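Local coordinates for protein GCN5-related N-acetyltransferase:Aminotransferase, class-II (Rhodopseudomonas palustris, PDB 2FIW) that binds acetyl coenzyme A and, as a GCN5-related N-acetyltransferase, probably transfers its acetyl group to an amine of another molecule, at residues L63-T68 and I104-K109. Residues are numbered along the deposited sequence; the frame is centred on the assembly and turned at random.
Sequences LTLIAT and IDALEK. With SO4 (sulfate ion), chain B.
Leu-65 meets Ala-106 and Leu-107 in a small apolar contact that packs a helix against one face of a beta-sheet. A single methyl of the strand residue does the touching: Leu-65 CD1 lies 3.5 Å from Ala-106 CB and 4.0 Å from Leu-107 CD2, close to both helix residues at once. With CG set anti to its own carbonyl carbon (chi1 -72°), Leu-65 carries its branched end across to the helix. Alanine suits the position facing it, because its lone methyl lets the larger leucine come close to the helix backbone.

Leu-107 reaches the strand differently. The bond to its CB does not aim at the strand, but the end of the side chain turns that way, and the two leucine side chains pass one another, each heading towards the other's backbone. Leu-107 CD2 also lies 4.0 Å from Leu-63 O, a van der Waals contact with the strand backbone. Side chains from both segments together fill the space between axes 9.7 Å apart at their closest, running nearly antiparallel at 151°. Leu-63 too directs its CB toward the helix, but its exposed side chain sits at the margin, against Leu-110 and Arg-114.

At the far end of the strand the character is polar: a sulfate, probably from the crystallisation liquor, is modelled beside Thr-68 OG1, but its placement and any bond between them are doubtful.

Strand 63-69 runs between strands 9-12 and 72-80, antiparallel to each, in the mixed sheet of the GNAT domain, and helix 99-112 covers this face. Leu-103 of that helix extends the apolar seam along Leu-65 and Ala-67, while Leu-10 and Ala-77, from the two flanking strands, touch Ala-106 and Leu-107 respectively.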
ATOM      1  N   LEU A  63       2.002  11.544   2.489  1.00 32.38           N
ATOM      2  CA  LEU A  63       1.000  11.424   3.555  1.00 32.19           C
ATOM      3  C   LEU A  63       0.795   9.950   3.886  1.00 32.22           C
ATOM      4  O   LEU A  63       0.107   9.232   3.167  1.00 32.26           O
ATOM      5  CB  LEU A  63      -0.320  12.129   3.198  1.00 31.53           C
ATOM      6  CG  LEU A  63      -0.312  13.591   2.720  1.00 32.02           C
ATOM      7  CD1 LEU A  63      -1.754  14.092   2.625  1.00 32.23           C
ATOM      8  CD2 LEU A  63       0.497  14.527   3.633  1.00 31.61           C
ATOM      9  N   THR A  64       1.420   9.518   4.978  1.00 32.46           N
ATOM     10  CA  THR A  64       1.547   8.108   5.328  1.00 32.25           C
ATOM     11  C   THR A  64       0.833   7.816   6.640  1.00 32.34           C
ATOM     12  O   THR A  64       1.122   8.422   7.670  1.00 32.44           O
ATOM     13  CB  THR A  64       3.062   7.674   5.425  1.00 32.32           C
ATOM     14  OG1 THR A  64       3.738   8.065   4.236  1.00 30.67           O
ATOM     15  CG2 THR A  64       3.212   6.161   5.599  1.00 31.33           C
ATOM     16  N   LEU A  65      -0.099   6.875   6.579  1.00 32.18           N
ATOM     17  CA  LEU A  65      -0.904   6.490   7.724  1.00 32.27           C
ATOM     18  C   LEU A  65      -0.551   5.074   8.131  1.00 32.22           C
ATOM     19  O   LEU A  65      -0.280   4.235   7.275  1.00 31.83           O
ATOM     20  CB  LEU A  65      -2.402   6.578   7.377  1.00 32.14           C
ATOM     21  CG  LEU A  65      -3.055   7.968   7.208  1.00 31.70           C
ATOM     22  CD1 LEU A  65      -4.401   7.877   6.470  1.00 27.72           C
ATOM     23  CD2 LEU A  65      -3.210   8.636   8.583  1.00 27.72           C
ATOM     24  N   ILE A  66      -0.572   4.819   9.437  1.00 32.70           N
ATOM     25  CA  ILE A  66      -0.315   3.506   9.989  1.00 32.91           C
ATOM     26  C   ILE A  66      -1.575   2.955  10.649  1.00 33.85           C
ATOM     27  O   ILE A  66      -2.172   3.616  11.493  1.00 33.99           O
ATOM     28  CB  ILE A  66       0.829   3.557  11.006  1.00 32.86           C
ATOM     29  CG1 ILE A  66       2.143   3.851  10.283  1.00 32.75           C
ATOM     30  CG2 ILE A  66       0.922   2.241  11.791  1.00 32.03           C
ATOM     31  CD1 ILE A  66       3.339   3.791  11.164  1.00 33.40           C
ATOM     32  N   ALA A  67      -1.979   1.748  10.248  1.00 34.87           N
ATOM     33  CA  ALA A  67      -3.110   1.064  10.871  1.00 35.44           C
ATOM     34  C   ALA A  67      -2.624   0.269  12.074  1.00 36.63           C
ATOM     35  O   ALA A  67      -1.630  -0.468  11.991  1.00 36.75           O
ATOM     36  CB  ALA A  67      -3.820   0.172   9.888  1.00 34.44           C
ATOM     37  N   THR A  68      -3.321   0.438  13.198  1.00 37.87           N
ATOM     38  CA  THR A  68      -3.008  -0.293  14.427  1.00 38.98           C
ATOM     39  C   THR A  68      -4.163  -1.208  14.875  1.00 39.68           C
ATOM     40  O   THR A  68      -5.332  -0.951  14.579  1.00 39.66           O
ATOM     41  CB  THR A  68      -2.510   0.651  15.587  1.00 38.71           C
ATOM     42  OG1 THR A  68      -3.256   1.871  15.590  1.00 41.54           O
ATOM     43  CG2 THR A  68      -1.076   1.025  15.402  1.00 38.11           C
ATOM     44  N   ILE A 104      -7.251   2.729   2.765  1.00 35.40           N
ATOM     45  CA  ILE A 104      -7.542   3.344   1.468  1.00 36.15           C
ATOM     46  C   ILE A 104      -8.685   4.359   1.532  1.00 36.34           C
ATOM     47  O   ILE A 104      -8.588   5.405   0.917  1.00 36.98           O
ATOM     48  CB  ILE A 104      -7.724   2.297   0.336  1.00 36.25           C
ATOM     49  CG1 ILE A 104      -6.435   1.513   0.133  1.00 36.81           C
ATOM     50  CG2 ILE A 104      -8.084   2.962  -0.987  1.00 37.37           C
ATOM     51  CD1 ILE A 104      -5.166   2.374   0.138  1.00 38.79           C
ATOM     52  N   ASP A 105      -9.741   4.065   2.286  1.00 36.74           N
ATOM     53  CA  ASP A 105     -10.780   5.055   2.571  1.00 36.90           C
ATOM     54  C   ASP A 105     -10.187   6.361   3.139  1.00 37.17           C
ATOM     55  O   ASP A 105     -10.585   7.460   2.743  1.00 36.95           O
ATOM     56  CB  ASP A 105     -11.789   4.488   3.573  1.00 37.30           C
ATOM     57  CG  ASP A 105     -12.678   3.374   2.987  1.00 37.96           C
ATOM     58  OD1 ASP A 105     -12.739   3.198   1.738  1.00 39.41           O
ATOM     59  OD2 ASP A 105     -13.317   2.665   3.800  1.00 36.49           O
ATOM     60  N   ALA A 106      -9.242   6.238   4.071  1.00 37.37           N
ATOM     61  CA  ALA A 106      -8.582   7.418   4.654  1.00 37.41           C
ATOM     62  C   ALA A 106      -7.816   8.224   3.617  1.00 37.46           C
ATOM     63  O   ALA A 106      -7.885   9.454   3.623  1.00 37.49           O
ATOM     64  CB  ALA A 106      -7.689   7.035   5.814  1.00 36.78           C
ATOM     65  N   LEU A 107      -7.128   7.528   2.707  1.00 37.61           N
ATOM     66  CA  LEU A 107      -6.393   8.179   1.626  1.00 37.58           C
ATOM     67  C   LEU A 107      -7.305   8.889   0.617  1.00 38.33           C
ATOM     68  O   LEU A 107      -6.983   9.984   0.152  1.00 38.37           O
ATOM     69  CB  LEU A 107      -5.448   7.204   0.920  1.00 37.07           C
ATOM     70  CG  LEU A 107      -4.263   6.595   1.697  1.00 37.07           C
ATOM     71  CD1 LEU A 107      -3.286   5.964   0.719  1.00 34.98           C
ATOM     72  CD2 LEU A 107      -3.539   7.601   2.594  1.00 34.66           C
ATOM     73  N   GLU A 108      -8.440   8.283   0.287  1.00 38.93           N
ATOM     74  CA  GLU A 108      -9.424   8.942  -0.589  1.00 39.78           C
ATOM     75  C   GLU A 108     -10.072  10.188   0.039  1.00 40.19           C
ATOM     76  O   GLU A 108     -10.288  11.173  -0.652  1.00 40.44           O
ATOM     77  CB  GLU A 108     -10.484   7.948  -1.053  1.00 39.32           C
ATOM     78  CG  GLU A 108      -9.858   6.727  -1.679  1.00 40.59           C
ATOM     79  CD  GLU A 108     -10.841   5.669  -2.131  1.00 42.32           C
ATOM     80  OE1 GLU A 108     -12.059   5.772  -1.828  1.00 41.91           O
ATOM     81  OE2 GLU A 108     -10.372   4.723  -2.802  1.00 43.29           O
ATOM     82  N   LYS A 109     -10.376  10.143   1.335  1.00 40.87           N
ATOM     83  CA  LYS A 109     -10.916  11.306   2.058  1.00 41.96           C
ATOM     84  C   LYS A 109      -9.880  12.433   2.037  1.00 42.63           C
ATOM     85  O   LYS A 109     -10.203  13.574   1.707  1.00 43.12           O
ATOM     86  CB  LYS A 109     -11.270  10.913   3.504  1.00 41.98           C
ATOM     87  CG  LYS A 109     -11.818  12.022   4.414  1.00 42.11           C
ATOM     88  CD  LYS A 109     -12.190  11.408   5.781  1.00 42.65           C
ATOM     89  CE  LYS A 109     -12.818  12.409   6.765  1.00 43.62           C
ATOM     90  NZ  LYS A 109     -14.306  12.585   6.603  1.00 44.72           N
TER
HETATM   91  S   SO4 B 201      -5.478   0.348  18.202  1.00 83.82           S
HETATM   92  O1  SO4 B 201      -4.926   0.986  17.019  1.00 84.28           O
HETATM   93  O2  SO4 B 201      -6.848  -0.099  17.888  1.00 83.87           O
HETATM   94  O3  SO4 B 201      -4.697  -0.828  18.498  1.00 83.65           O
HETATM   95  O4  SO4 B 201      -5.341   1.262  19.342  1.00 81.80           O